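Local coordinates for protein epoxyqueuosine reductase (Streptococcus thermophilus, PDB 5D6S) that belongs to the QueG family of iron-sulfur proteins and binds cobalamin together with two 4Fe-4S clusters, at residues A[45-57]-A[161-173]. Residues are numbered along the deposited sequence; the frame is centred on the assembly and turned at random.
Sequences KIGFTTADDFDYL and LVDTAVAKRAGIG
The carbonyl oxygen of D52 is gripped end-on by both terminal nitrogens of R169, NH1 at 2.8 Å and NH2 at 2.9 Å from D52 O. The two donors use it differently: NH1 lies in the carbonyl plane on a lone pair, whereas NH2 stands well above that plane. R169 NH2 also donates to D53 O (2.9 Å), NH1 makes a weak bond to T50 O, and NE gives the straightest bond of the group, to T49 OG1 (2.9 Å, 161° at the hydrogen). T49 OG1 and D52 O lie near the guanidinium plane, so its rotation is fixed by bonds round its rim. Bends at chi2 and chi3 bring the guanidinium to the end of strand 45-50 and the loop after it. One face of the guanidinium rests on the F54 ring, planes 10° apart and centres 3.8 Å apart, a cation-pi stack; T50 OG1 lies over the opposite face. The charge thus meets backbone carbonyls and a ring, while the D52 and D53 carboxylates stay out of contact with it.

Beyond the stack, F54 CZ touches V166 CG2, and L57 CD1 packs on A165 CB and V162 CG2. L57 and residues 161-163 line the cobalamin pocket, L161 O and D163 N hydrogen-bonding to the ligand. At the other end K45 NZ donates to I172 O. G47 CA makes a CA-H...O contact with A170 O; A170 precedes G171, the positive-phi residue of a Schellman motif.

Helix 163-169 crosses edge strand 45-50 nearly perpendicularly (91°, axes 7.6 Å apart) and packs on strands 93-100 and 190-197, while helix 30-40 meets I46 and F48.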
loop_
_atom_site.group_PDB
_atom_site.type_symbol
_atom_site.label_atom_id
_atom_site.label_comp_id
_atom_site.label_asym_id
_atom_site.label_seq_id
_atom_site.Cartn_x
_atom_site.Cartn_y
_atom_site.Cartn_z
ATOM N N LYS A 45 1.733 -18.587 -8.173
ATOM C CA LYS A 45 1.528 -19.616 -7.146
ATOM C C LYS A 45 0.048 -19.782 -6.937
ATOM O O LYS A 45 -0.712 -18.840 -7.138
ATOM C CB LYS A 45 2.171 -19.242 -5.814
ATOM C CG LYS A 45 3.278 -20.154 -5.359
ATOM C CD LYS A 45 3.963 -19.580 -4.123
ATOM C CE LYS A 45 4.847 -20.599 -3.430
ATOM N NZ LYS A 45 4.051 -21.409 -2.482
ATOM N N ILE A 46 -0.349 -20.975 -6.515
ATOM C CA ILE A 46 -1.755 -21.278 -6.293
ATOM C C ILE A 46 -1.878 -22.279 -5.176
ATOM O O ILE A 46 -0.969 -23.066 -4.909
ATOM C CB ILE A 46 -2.431 -21.764 -7.578
ATOM C CG1 ILE A 46 -3.932 -21.910 -7.383
ATOM C CG2 ILE A 46 -1.792 -23.058 -8.076
ATOM C CD1 ILE A 46 -4.693 -21.836 -8.689
ATOM N N GLY A 47 -2.997 -22.211 -4.491
ATOM C CA GLY A 47 -3.195 -22.955 -3.260
ATOM C C GLY A 47 -4.671 -23.282 -3.148
ATOM O O GLY A 47 -5.485 -22.704 -3.863
ATOM N N PHE A 48 -5.001 -24.233 -2.271
ATOM C CA PHE A 48 -6.372 -24.682 -2.092
ATOM C C PHE A 48 -6.632 -24.849 -0.619
ATOM O O PHE A 48 -5.752 -25.224 0.149
ATOM C CB PHE A 48 -6.617 -25.999 -2.820
ATOM C CG PHE A 48 -6.350 -25.933 -4.294
ATOM C CD1 PHE A 48 -5.056 -26.102 -4.778
ATOM C CD2 PHE A 48 -7.377 -25.671 -5.196
ATOM C CE1 PHE A 48 -4.785 -26.020 -6.137
ATOM C CE2 PHE A 48 -7.111 -25.593 -6.561
ATOM C CZ PHE A 48 -5.809 -25.775 -7.036
ATOM N N THR A 49 -7.847 -24.536 -0.214
ATOM C CA THR A 49 -8.218 -24.690 1.180
ATOM C C THR A 49 -9.727 -24.789 1.259
ATOM O O THR A 49 -10.437 -24.532 0.291
ATOM C CB THR A 49 -7.703 -23.541 2.057
ATOM O OG1 THR A 49 -8.365 -23.576 3.328
ATOM C CG2 THR A 49 -7.974 -22.215 1.403
ATOM N N THR A 50 -10.205 -25.196 2.422
ATOM C CA THR A 50 -11.629 -25.406 2.599
ATOM C C THR A 50 -12.307 -24.053 2.719
ATOM O O THR A 50 -11.666 -23.037 3.015
ATOM C CB THR A 50 -11.936 -26.244 3.858
ATOM O OG1 THR A 50 -11.554 -25.513 5.029
ATOM C CG2 THR A 50 -11.195 -27.579 3.816
ATOM N N ALA A 51 -13.612 -24.063 2.500
ATOM C CA ALA A 51 -14.463 -22.945 2.852
ATOM C C ALA A 51 -14.804 -22.968 4.350
ATOM O O ALA A 51 -15.834 -22.432 4.760
ATOM C CB ALA A 51 -15.732 -22.989 2.027
ATOM N N ASP A 52 -13.974 -23.615 5.168
ATOM C CA ASP A 52 -14.218 -23.630 6.605
ATOM C C ASP A 52 -13.995 -22.233 7.118
ATOM O O ASP A 52 -13.092 -21.523 6.647
ATOM C CB ASP A 52 -13.277 -24.584 7.349
ATOM C CG ASP A 52 -13.674 -26.041 7.197
ATOM O OD1 ASP A 52 -14.747 -26.326 6.632
ATOM O OD2 ASP A 52 -12.907 -26.902 7.661
ATOM N N ASP A 53 -14.808 -21.843 8.081
ATOM C CA ASP A 53 -14.697 -20.510 8.591
ATOM C C ASP A 53 -13.332 -20.249 9.281
ATOM O O ASP A 53 -12.471 -21.124 9.343
ATOM C CB ASP A 53 -15.924 -20.141 9.433
ATOM C CG ASP A 53 -16.237 -21.137 10.505
ATOM O OD1 ASP A 53 -15.355 -21.364 11.370
ATOM O OD2 ASP A 53 -17.390 -21.635 10.524
ATOM N N PHE A 54 -13.122 -19.023 9.739
ATOM C CA PHE A 54 -11.834 -18.607 10.258
ATOM C C PHE A 54 -11.981 -18.053 11.668
ATOM O O PHE A 54 -11.258 -17.131 12.036
ATOM C CB PHE A 54 -11.230 -17.491 9.387
ATOM C CG PHE A 54 -10.815 -17.910 7.998
ATOM C CD1 PHE A 54 -11.755 -18.034 6.991
ATOM C CD2 PHE A 54 -9.474 -18.100 7.692
ATOM C CE1 PHE A 54 -11.387 -18.407 5.716
ATOM C CE2 PHE A 54 -9.089 -18.472 6.415
ATOM C CZ PHE A 54 -10.043 -18.627 5.425
ATOM N N ASP A 55 -12.844 -18.636 12.488
ATOM C CA ASP A 55 -13.111 -18.021 13.802
ATOM C C ASP A 55 -11.890 -17.899 14.724
ATOM O O ASP A 55 -11.965 -17.188 15.738
ATOM C CB ASP A 55 -14.315 -18.632 14.562
ATOM C CG ASP A 55 -14.561 -20.088 14.231
ATOM O OD1 ASP A 55 -13.581 -20.850 14.073
ATOM O OD2 ASP A 55 -15.754 -20.452 14.136
ATOM N N TYR A 56 -10.764 -18.538 14.391
ATOM C CA TYR A 56 -9.525 -18.250 15.145
ATOM C C TYR A 56 -9.135 -16.750 15.072
ATOM O O TYR A 56 -8.541 -16.221 16.009
ATOM C CB TYR A 56 -8.369 -19.172 14.740
ATOM C CG TYR A 56 -7.623 -18.862 13.461
ATOM C CD1 TYR A 56 -8.076 -19.327 12.237
ATOM C CD2 TYR A 56 -6.415 -18.154 13.489
ATOM C CE1 TYR A 56 -7.366 -19.073 11.070
ATOM C CE2 TYR A 56 -5.694 -17.889 12.322
ATOM C CZ TYR A 56 -6.172 -18.352 11.110
ATOM O OH TYR A 56 -5.468 -18.084 9.939
ATOM N N LEU A 57 -9.546 -16.081 13.986
ATOM C CA LEU A 57 -9.350 -14.638 13.787
ATOM C C LEU A 57 -10.292 -13.716 14.597
ATOM O O LEU A 57 -9.848 -12.680 15.104
ATOM C CB LEU A 57 -9.463 -14.301 12.303
ATOM C CG LEU A 57 -8.462 -15.017 11.400
ATOM C CD1 LEU A 57 -8.742 -14.712 9.949
ATOM C CD2 LEU A 57 -7.030 -14.632 11.738
ATOM N N LEU A 161 -13.038 -11.122 2.831
ATOM C CA LEU A 161 -12.088 -12.026 3.472
ATOM C C LEU A 161 -10.757 -11.360 3.823
ATOM O O LEU A 161 -10.347 -10.364 3.210
ATOM C CB LEU A 161 -11.831 -13.273 2.605
ATOM C CG LEU A 161 -13.082 -14.135 2.382
ATOM C CD1 LEU A 161 -12.699 -15.356 1.571
ATOM C CD2 LEU A 161 -13.743 -14.538 3.689
ATOM N N VAL A 162 -10.083 -11.972 4.793
ATOM C CA VAL A 162 -8.713 -11.638 5.144
ATOM C C VAL A 162 -7.808 -12.344 4.131
ATOM O O VAL A 162 -7.497 -13.503 4.288
ATOM C CB VAL A 162 -8.380 -12.079 6.581
ATOM C CG1 VAL A 162 -6.986 -11.618 6.954
ATOM C CG2 VAL A 162 -9.411 -11.527 7.553
ATOM N N ASP A 163 -7.413 -11.633 3.078
ATOM C CA ASP A 163 -6.665 -12.210 1.952
ATOM C C ASP A 163 -5.393 -12.927 2.405
ATOM O O ASP A 163 -4.860 -13.801 1.729
ATOM C CB ASP A 163 -6.248 -11.104 0.980
ATOM C CG ASP A 163 -7.413 -10.504 0.229
ATOM O OD1 ASP A 163 -8.575 -10.915 0.487
ATOM O OD2 ASP A 163 -7.156 -9.612 -0.622
ATOM N N THR A 164 -4.899 -12.500 3.548
ATOM C CA THR A 164 -3.600 -12.878 3.992
ATOM C C THR A 164 -3.681 -14.264 4.655
ATOM O O THR A 164 -2.799 -15.097 4.476
ATOM C CB THR A 164 -3.076 -11.753 4.905
ATOM O OG1 THR A 164 -1.678 -11.556 4.677
ATOM C CG2 THR A 164 -3.358 -12.007 6.369
ATOM N N ALA A 165 -4.763 -14.482 5.399
ATOM C CA ALA A 165 -4.993 -15.704 6.169
ATOM C C ALA A 165 -5.522 -16.824 5.288
ATOM O O ALA A 165 -5.321 -18.015 5.555
ATOM C CB ALA A 165 -5.974 -15.438 7.310
ATOM N N VAL A 166 -6.201 -16.430 4.232
ATOM C CA VAL A 166 -6.618 -17.376 3.217
ATOM C C VAL A 166 -5.405 -18.003 2.542
ATOM O O VAL A 166 -5.314 -19.218 2.437
ATOM C CB VAL A 166 -7.509 -16.698 2.159
ATOM C CG1 VAL A 166 -7.641 -17.565 0.923
ATOM C CG2 VAL A 166 -8.874 -16.393 2.758
ATOM N N ALA A 167 -4.480 -17.164 2.086
ATOM C CA ALA A 167 -3.271 -17.635 1.416
ATOM C C ALA A 167 -2.383 -18.509 2.316
ATOM O O ALA A 167 -1.624 -19.343 1.809
ATOM C CB ALA A 167 -2.481 -16.459 0.890
ATOM N N LYS A 168 -2.457 -18.311 3.627
ATOM C CA LYS A 168 -1.748 -19.185 4.553
ATOM C C LYS A 168 -2.367 -20.593 4.615
ATOM O O LYS A 168 -1.673 -21.577 4.345
ATOM C CB LYS A 168 -1.683 -18.602 5.961
ATOM C CG LYS A 168 -0.956 -19.531 6.916
ATOM C CD LYS A 168 -0.789 -18.962 8.304
ATOM C CE LYS A 168 -0.902 -20.081 9.324
ATOM N NZ LYS A 168 -0.935 -19.561 10.701
ATOM N N ARG A 169 -3.650 -20.690 4.972
ATOM C CA ARG A 169 -4.352 -21.987 4.930
ATOM C C ARG A 169 -4.207 -22.709 3.590
ATOM O O ARG A 169 -4.358 -23.920 3.542
ATOM C CB ARG A 169 -5.857 -21.885 5.237
ATOM C CG ARG A 169 -6.221 -21.840 6.712
ATOM C CD ARG A 169 -7.537 -22.550 7.048
ATOM N NE ARG A 169 -8.593 -22.437 6.023
ATOM C CZ ARG A 169 -9.857 -22.031 6.237
ATOM N NH1 ARG A 169 -10.716 -21.990 5.216
ATOM N NH2 ARG A 169 -10.281 -21.667 7.449
ATOM N N ALA A 170 -3.966 -21.978 2.511
ATOM C CA ALA A 170 -3.849 -22.602 1.202
ATOM C C ALA A 170 -2.406 -22.937 0.848
ATOM O O ALA A 170 -2.112 -23.393 -0.256
ATOM C CB ALA A 170 -4.470 -21.712 0.140
ATOM N N GLY A 171 -1.504 -22.692 1.785
ATOM C CA GLY A 171 -0.080 -22.951 1.583
ATOM C C GLY A 171 0.565 -22.165 0.451
ATOM O O GLY A 171 1.363 -22.707 -0.307
ATOM N N ILE A 172 0.242 -20.875 0.350
ATOM C CA ILE A 172 0.983 -19.964 -0.557
ATOM C C ILE A 172 2.282 -19.562 0.135
ATOM O O ILE A 172 3.327 -19.406 -0.504
ATOM C CB ILE A 172 0.163 -18.704 -0.961
ATOM C CG1 ILE A 172 -0.590 -18.956 -2.260
ATOM C CG2 ILE A 172 1.059 -17.492 -1.205
ATOM C CD1 ILE A 172 -1.683 -19.983 -2.140
ATOM N N GLY A 173 2.190 -19.382 1.446
ATOM C CA GLY A 173 3.335 -19.012 2.223
ATOM C C GLY A 173 2.854 -18.895 3.644
ATOM O O GLY A 173 1.729 -19.279 3.947
#